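Local coordinates for protein thermosome subunit (Methanococcoides burtonii, PDB 3AQ1) that probably serves as an ATP-dependent group II chaperonin that binds unfolded proteins and helps them fold, seen here as an open-state monomer, at residues Ser365-Ser370 with Ser419-Gly424; Val415-Gln420 with Gly435-Met440. One frame throughout, in Å; residues are numbered along the deposited sequence.

Interaction 1. Residues Ser365-Ser370 with Ser419-Gly424; sequences SEVELS and SQHEKG
His421, reaching from the last turn of helix 410-422, is gripped by Val367 and Glu368 of helix 364-378. The valine methyl CG1 sits over one face of the imidazole, 3.8 Å from the ring centroid and offset toward the rim, a CH-pi contact. Glu368 comes in at the edge: ND1 of His421 donates to its OE1 with an N-H...O angle of 161°, the carboxylate being turned 31° from the ring plane. The modelled distance of 2.4 Å between ND1 and OE1 is too short to be read literally at this resolution. Glu368 gets there by folding: CG is anti to the backbone N (chi1 -160°) and the chain then bends at chi2, bringing OE1 to the ring and leaving OE2 to a salt bridge with Arg372. At the other ring nitrogen, NE2 is hydrogen-bonded to the carbonyl oxygen of Ala428, so the imidazole is tied at both nitrogens. Beyond it the helix closes in a Schellman motif at Gly424. If the ring is placed as modelled, both nitrogens donate, which would be consistent with a protonated imidazole whose charge Glu368, also paired with Arg372, would partly offset.

Interaction 2. Residues Val415-Gln420 with Gly435-Met440; sequences VELRSQ and GEVVDM
Val437 packs its two methyls against Glu416, Leu417 and Gln420, a small helix-on-strand contact in which the second strand of a beta hairpin lies beside helix 410-422 in the equatorial domain. The local axes of helix and strand pass 9.5 Å apart, their N-to-C directions differ by 36°, and all the touching comes from this one valine on the strand side. CG1 of Val437 meets CD2 of Leu417 at 3.4 Å, the apolar centre of the contact. CG2 touches Leu417 CD2 too and rests 3.7 Å from CG of Glu416, so the glutamate contributes its aliphatic stem here rather than its carboxylate. With CG1 anti to the backbone N (chi1 172°), Val437 spreads both branches over the helix. Strands 428-430 and 437-439 form the antiparallel hairpin, joined by backbone hydrogen bonds between Val438 and Gly429; Val437 also touches Ala428 on the partner strand, while Val438 points its side chain away from the helix. Replacing Val437 by an alanine would remove both methyls and would probably open a gap beside Leu417 CD2, leaving the stem of Glu416 without its apolar neighbour. Gln420 runs past the valine in the opposite direction, the amide atom modelled as OE1 lying 3.7 Å from CG1 of Val437 in plain van der Waals contact, though which way round the amide sits is doubtful. As modelled, NE2 of Gln420 is hydrogen-bonded to OD1 of Asn425, in the turn that follows the helix.

In the fold
Both contacts use helix 410-422 and share Ser419 and Gln420, with centres about 9 Å apart. Interaction 1 joins the helix to helix 364-378, earlier in the chain; interaction 2 joins it to strand 437-439, later on, so the order is 365-370, 415-420, 419-424, 435-440. They touch where Val367 CG1 lies 4.0 Å from Leu417 O. Helix 410-422 thus links helix 364-378 to the small hairpin of strands 428-430 and 437-439. All four segments belong to the equatorial domain, the domain that in this family carries the ATP site; the centres of the two contacts lie about 30 and 31 Å from the centre of the elongated chain.

Interaction 1. Residues Ser365-Ser370 with Ser419-Gly424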
loop_
_atom_site.group_PDB
_atom_site.type_symbol
_atom_site.label_atom_id
_atom_site.label_comp_id
_atom_site.label_asym_id
_atom_site.label_seq_id
_atom_site.Cartn_x
_atom_site.Cartn_y
_atom_site.Cartn_z
ATOM N N SER A 365 -7.745 -6.468 20.386
ATOM C CA SER A 365 -9.041 -6.053 19.835
ATOM C C SER A 365 -10.089 -7.170 19.848
ATOM O O SER A 365 -11.290 -6.916 19.933
ATOM C CB SER A 365 -8.891 -5.467 18.428
ATOM O OG SER A 365 -8.676 -6.475 17.463
ATOM N N GLU A 366 -9.641 -8.414 19.775
ATOM C CA GLU A 366 -10.578 -9.514 19.857
ATOM C C GLU A 366 -11.162 -9.599 21.267
ATOM O O GLU A 366 -12.370 -9.790 21.451
ATOM C CB GLU A 366 -9.898 -10.813 19.449
ATOM C CG GLU A 366 -9.735 -10.960 17.936
ATOM C CD GLU A 366 -8.463 -10.322 17.387
ATOM O OE1 GLU A 366 -7.661 -9.768 18.170
ATOM O OE2 GLU A 366 -8.265 -10.386 16.157
ATOM N N VAL A 367 -10.293 -9.441 22.258
ATOM C CA VAL A 367 -10.685 -9.451 23.662
ATOM C C VAL A 367 -11.653 -8.305 23.990
ATOM O O VAL A 367 -12.697 -8.530 24.606
ATOM C CB VAL A 367 -9.439 -9.355 24.533
ATOM C CG1 VAL A 367 -9.788 -9.145 26.002
ATOM C CG2 VAL A 367 -8.594 -10.589 24.326
ATOM N N GLU A 368 -11.307 -7.086 23.573
ATOM C CA GLU A 368 -12.211 -5.938 23.691
ATOM C C GLU A 368 -13.545 -6.191 22.975
ATOM O O GLU A 368 -14.610 -6.032 23.563
ATOM C CB GLU A 368 -11.562 -4.651 23.156
ATOM C CG GLU A 368 -12.210 -3.375 23.672
ATOM C CD GLU A 368 -12.125 -3.261 25.193
ATOM O OE1 GLU A 368 -11.116 -3.725 25.765
ATOM O OE2 GLU A 368 -13.059 -2.711 25.818
ATOM N N LEU A 369 -13.488 -6.581 21.708
ATOM C CA LEU A 369 -14.705 -6.923 20.980
ATOM C C LEU A 369 -15.500 -7.965 21.727
ATOM O O LEU A 369 -16.684 -7.774 21.976
ATOM C CB LEU A 369 -14.382 -7.428 19.581
ATOM C CG LEU A 369 -13.980 -6.297 18.644
ATOM C CD1 LEU A 369 -13.611 -6.849 17.296
ATOM C CD2 LEU A 369 -15.136 -5.347 18.530
ATOM N N SER A 370 -14.850 -9.065 22.093
ATOM C CA SER A 370 -15.529 -10.158 22.790
ATOM C C SER A 370 -16.223 -9.680 24.050
ATOM O O SER A 370 -17.383 -10.011 24.300
ATOM C CB SER A 370 -14.546 -11.255 23.149
ATOM O OG SER A 370 -15.160 -12.214 23.988
ATOM N N SER A 419 -8.685 -9.471 32.714
ATOM C CA SER A 419 -8.513 -8.583 33.849
ATOM C C SER A 419 -8.182 -7.189 33.332
ATOM O O SER A 419 -8.900 -6.228 33.596
ATOM C CB SER A 419 -7.409 -9.099 34.771
ATOM O OG SER A 419 -6.978 -8.091 35.674
ATOM N N GLN A 420 -7.111 -7.086 32.559
ATOM C CA GLN A 420 -6.691 -5.790 32.057
ATOM C C GLN A 420 -7.739 -5.087 31.190
ATOM O O GLN A 420 -7.938 -3.881 31.310
ATOM C CB GLN A 420 -5.343 -5.891 31.352
ATOM C CG GLN A 420 -4.206 -5.899 32.335
ATOM C CD GLN A 420 -2.909 -5.484 31.700
ATOM O OE1 GLN A 420 -1.928 -6.231 31.722
ATOM N NE2 GLN A 420 -2.893 -4.288 31.110
ATOM N N HIS A 421 -8.423 -5.827 30.329
ATOM C CA HIS A 421 -9.474 -5.211 29.530
ATOM C C HIS A 421 -10.698 -4.795 30.346
ATOM O O HIS A 421 -11.192 -3.671 30.194
ATOM C CB HIS A 421 -9.838 -6.089 28.341
ATOM C CG HIS A 421 -8.919 -5.902 27.177
ATOM N ND1 HIS A 421 -9.267 -5.165 26.066
ATOM C CD2 HIS A 421 -7.646 -6.314 26.974
ATOM C CE1 HIS A 421 -8.255 -5.149 25.219
ATOM N NE2 HIS A 421 -7.258 -5.837 25.746
ATOM N N GLU A 422 -11.168 -5.690 31.217
ATOM C CA GLU A 422 -12.241 -5.372 32.153
ATOM C C GLU A 422 -11.914 -4.090 32.913
ATOM O O GLU A 422 -12.808 -3.321 33.261
ATOM C CB GLU A 422 -12.450 -6.515 33.153
ATOM C CG GLU A 422 -13.124 -7.754 32.582
ATOM C CD GLU A 422 -13.031 -8.961 33.509
ATOM O OE1 GLU A 422 -12.523 -8.833 34.658
ATOM O OE2 GLU A 422 -13.474 -10.046 33.072
ATOM N N LYS A 423 -10.628 -3.868 33.166
ATOM C CA LYS A 423 -10.182 -2.708 33.932
ATOM C C LYS A 423 -9.853 -1.483 33.061
ATOM O O LYS A 423 -9.377 -0.470 33.572
ATOM C CB LYS A 423 -8.993 -3.075 34.834
ATOM C CG LYS A 423 -9.345 -4.027 35.986
ATOM C CD LYS A 423 -8.099 -4.400 36.796
ATOM C CE LYS A 423 -8.430 -5.194 38.052
ATOM N NZ LYS A 423 -8.958 -6.548 37.731
ATOM N N GLY A 424 -10.102 -1.580 31.753
ATOM C CA GLY A 424 -10.062 -0.420 30.875
ATOM C C GLY A 424 -8.814 -0.191 30.043
ATOM O O GLY A 424 -8.644 0.886 29.476
#

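Interaction 2. Residues Val415-Gln420 with Gly435-Met440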
loop_
_atom_site.group_PDB
_atom_site.type_symbol
_atom_site.label_atom_id
_atom_site.label_comp_id
_atom_site.label_asym_id
_atom_site.label_seq_id
_atom_site.Cartn_x
_atom_site.Cartn_y
_atom_site.Cartn_z
ATOM N N VAL A 415 -6.857 -14.993 31.357
ATOM C CA VAL A 415 -7.190 -14.403 32.639
ATOM C C VAL A 415 -6.622 -12.997 32.676
ATOM O O VAL A 415 -7.327 -12.030 32.943
ATOM C CB VAL A 415 -6.620 -15.254 33.788
ATOM C CG1 VAL A 415 -6.558 -14.464 35.098
ATOM C CG2 VAL A 415 -7.435 -16.537 33.930
ATOM N N GLU A 416 -5.342 -12.886 32.365
ATOM C CA GLU A 416 -4.661 -11.610 32.431
ATOM C C GLU A 416 -5.211 -10.615 31.396
ATOM O O GLU A 416 -5.313 -9.422 31.686
ATOM C CB GLU A 416 -3.149 -11.822 32.301
ATOM C CG GLU A 416 -2.324 -10.553 32.253
ATOM C CD GLU A 416 -2.456 -9.737 33.522
ATOM O OE1 GLU A 416 -3.096 -10.238 34.474
ATOM O OE2 GLU A 416 -1.926 -8.600 33.565
ATOM N N LEU A 417 -5.581 -11.094 30.206
ATOM C CA LEU A 417 -6.172 -10.198 29.204
ATOM C C LEU A 417 -7.553 -9.705 29.626
ATOM O O LEU A 417 -7.872 -8.524 29.475
ATOM C CB LEU A 417 -6.224 -10.824 27.804
ATOM C CG LEU A 417 -4.860 -10.962 27.121
ATOM C CD1 LEU A 417 -4.954 -11.746 25.832
ATOM C CD2 LEU A 417 -4.197 -9.609 26.893
ATOM N N ARG A 418 -8.367 -10.603 30.169
ATOM C CA ARG A 418 -9.687 -10.211 30.645
ATOM C C ARG A 418 -9.601 -9.224 31.786
ATOM O O ARG A 418 -10.352 -8.254 31.824
ATOM C CB ARG A 418 -10.518 -11.424 31.047
ATOM C CG ARG A 418 -11.086 -12.151 29.848
ATOM C CD ARG A 418 -12.213 -13.034 30.246
ATOM N NE ARG A 418 -12.778 -13.732 29.103
ATOM C CZ ARG A 418 -13.849 -14.510 29.179
ATOM N NH1 ARG A 418 -14.461 -14.670 30.348
ATOM N NH2 ARG A 418 -14.310 -15.119 28.095
ATOM N N SER A 419 -8.685 -9.471 32.714
ATOM C CA SER A 419 -8.513 -8.583 33.849
ATOM C C SER A 419 -8.182 -7.189 33.332
ATOM O O SER A 419 -8.900 -6.228 33.596
ATOM C CB SER A 419 -7.409 -9.099 34.771
ATOM O OG SER A 419 -6.978 -8.091 35.674
ATOM N N GLN A 420 -7.111 -7.086 32.559
ATOM C CA GLN A 420 -6.691 -5.790 32.057
ATOM C C GLN A 420 -7.739 -5.087 31.190
ATOM O O GLN A 420 -7.938 -3.881 31.310
ATOM C CB GLN A 420 -5.343 -5.891 31.352
ATOM C CG GLN A 420 -4.206 -5.899 32.335
ATOM C CD GLN A 420 -2.909 -5.484 31.700
ATOM O OE1 GLN A 420 -1.928 -6.231 31.722
ATOM N NE2 GLN A 420 -2.893 -4.288 31.110
ATOM N N GLY A 435 6.249 -13.396 26.275
ATOM C CA GLY A 435 5.229 -14.127 27.006
ATOM C C GLY A 435 4.341 -13.289 27.918
ATOM O O GLY A 435 3.439 -13.826 28.567
ATOM N N GLU A 436 4.580 -11.978 27.965
ATOM C CA GLU A 436 3.809 -11.072 28.825
ATOM C C GLU A 436 2.643 -10.370 28.120
ATOM O O GLU A 436 2.563 -10.330 26.894
ATOM C CB GLU A 436 4.716 -10.000 29.429
ATOM C CG GLU A 436 5.588 -10.455 30.574
ATOM C CD GLU A 436 6.511 -9.340 31.052
ATOM O OE1 GLU A 436 6.704 -8.350 30.300
ATOM O OE2 GLU A 436 7.043 -9.452 32.179
ATOM N N VAL A 437 1.744 -9.810 28.921
ATOM C CA VAL A 437 0.684 -8.961 28.414
ATOM C C VAL A 437 1.035 -7.501 28.671
ATOM O O VAL A 437 1.304 -7.109 29.803
ATOM C CB VAL A 437 -0.644 -9.264 29.084
ATOM C CG1 VAL A 437 -1.654 -8.222 28.675
ATOM C CG2 VAL A 437 -1.116 -10.648 28.707
ATOM N N VAL A 438 1.035 -6.696 27.615
ATOM C CA VAL A 438 1.518 -5.323 27.710
ATOM C C VAL A 438 0.764 -4.394 26.757
ATOM O O VAL A 438 -0.088 -4.858 25.982
ATOM C CB VAL A 438 3.034 -5.259 27.419
ATOM C CG1 VAL A 438 3.838 -5.815 28.602
ATOM C CG2 VAL A 438 3.371 -6.016 26.140
ATOM N N ASP A 439 1.069 -3.092 26.826
ATOM C CA ASP A 439 0.453 -2.087 25.943
ATOM C C ASP A 439 0.942 -2.258 24.495
ATOM O O ASP A 439 2.046 -1.839 24.148
ATOM C CB ASP A 439 0.744 -0.667 26.449
ATOM C CG ASP A 439 -0.130 0.388 25.784
ATOM O OD1 ASP A 439 -0.227 0.385 24.541
ATOM O OD2 ASP A 439 -0.721 1.222 26.506
ATOM N N MET A 440 0.123 -2.882 23.656
ATOM C CA MET A 440 0.570 -3.266 22.323
ATOM C C MET A 440 0.908 -2.073 21.428
ATOM O O MET A 440 1.634 -2.221 20.437
ATOM C CB MET A 440 -0.457 -4.179 21.653
ATOM C CG MET A 440 -0.531 -5.583 22.256
ATOM S SD MET A 440 0.793 -6.700 21.794
ATOM C CE MET A 440 1.964 -6.440 23.107
#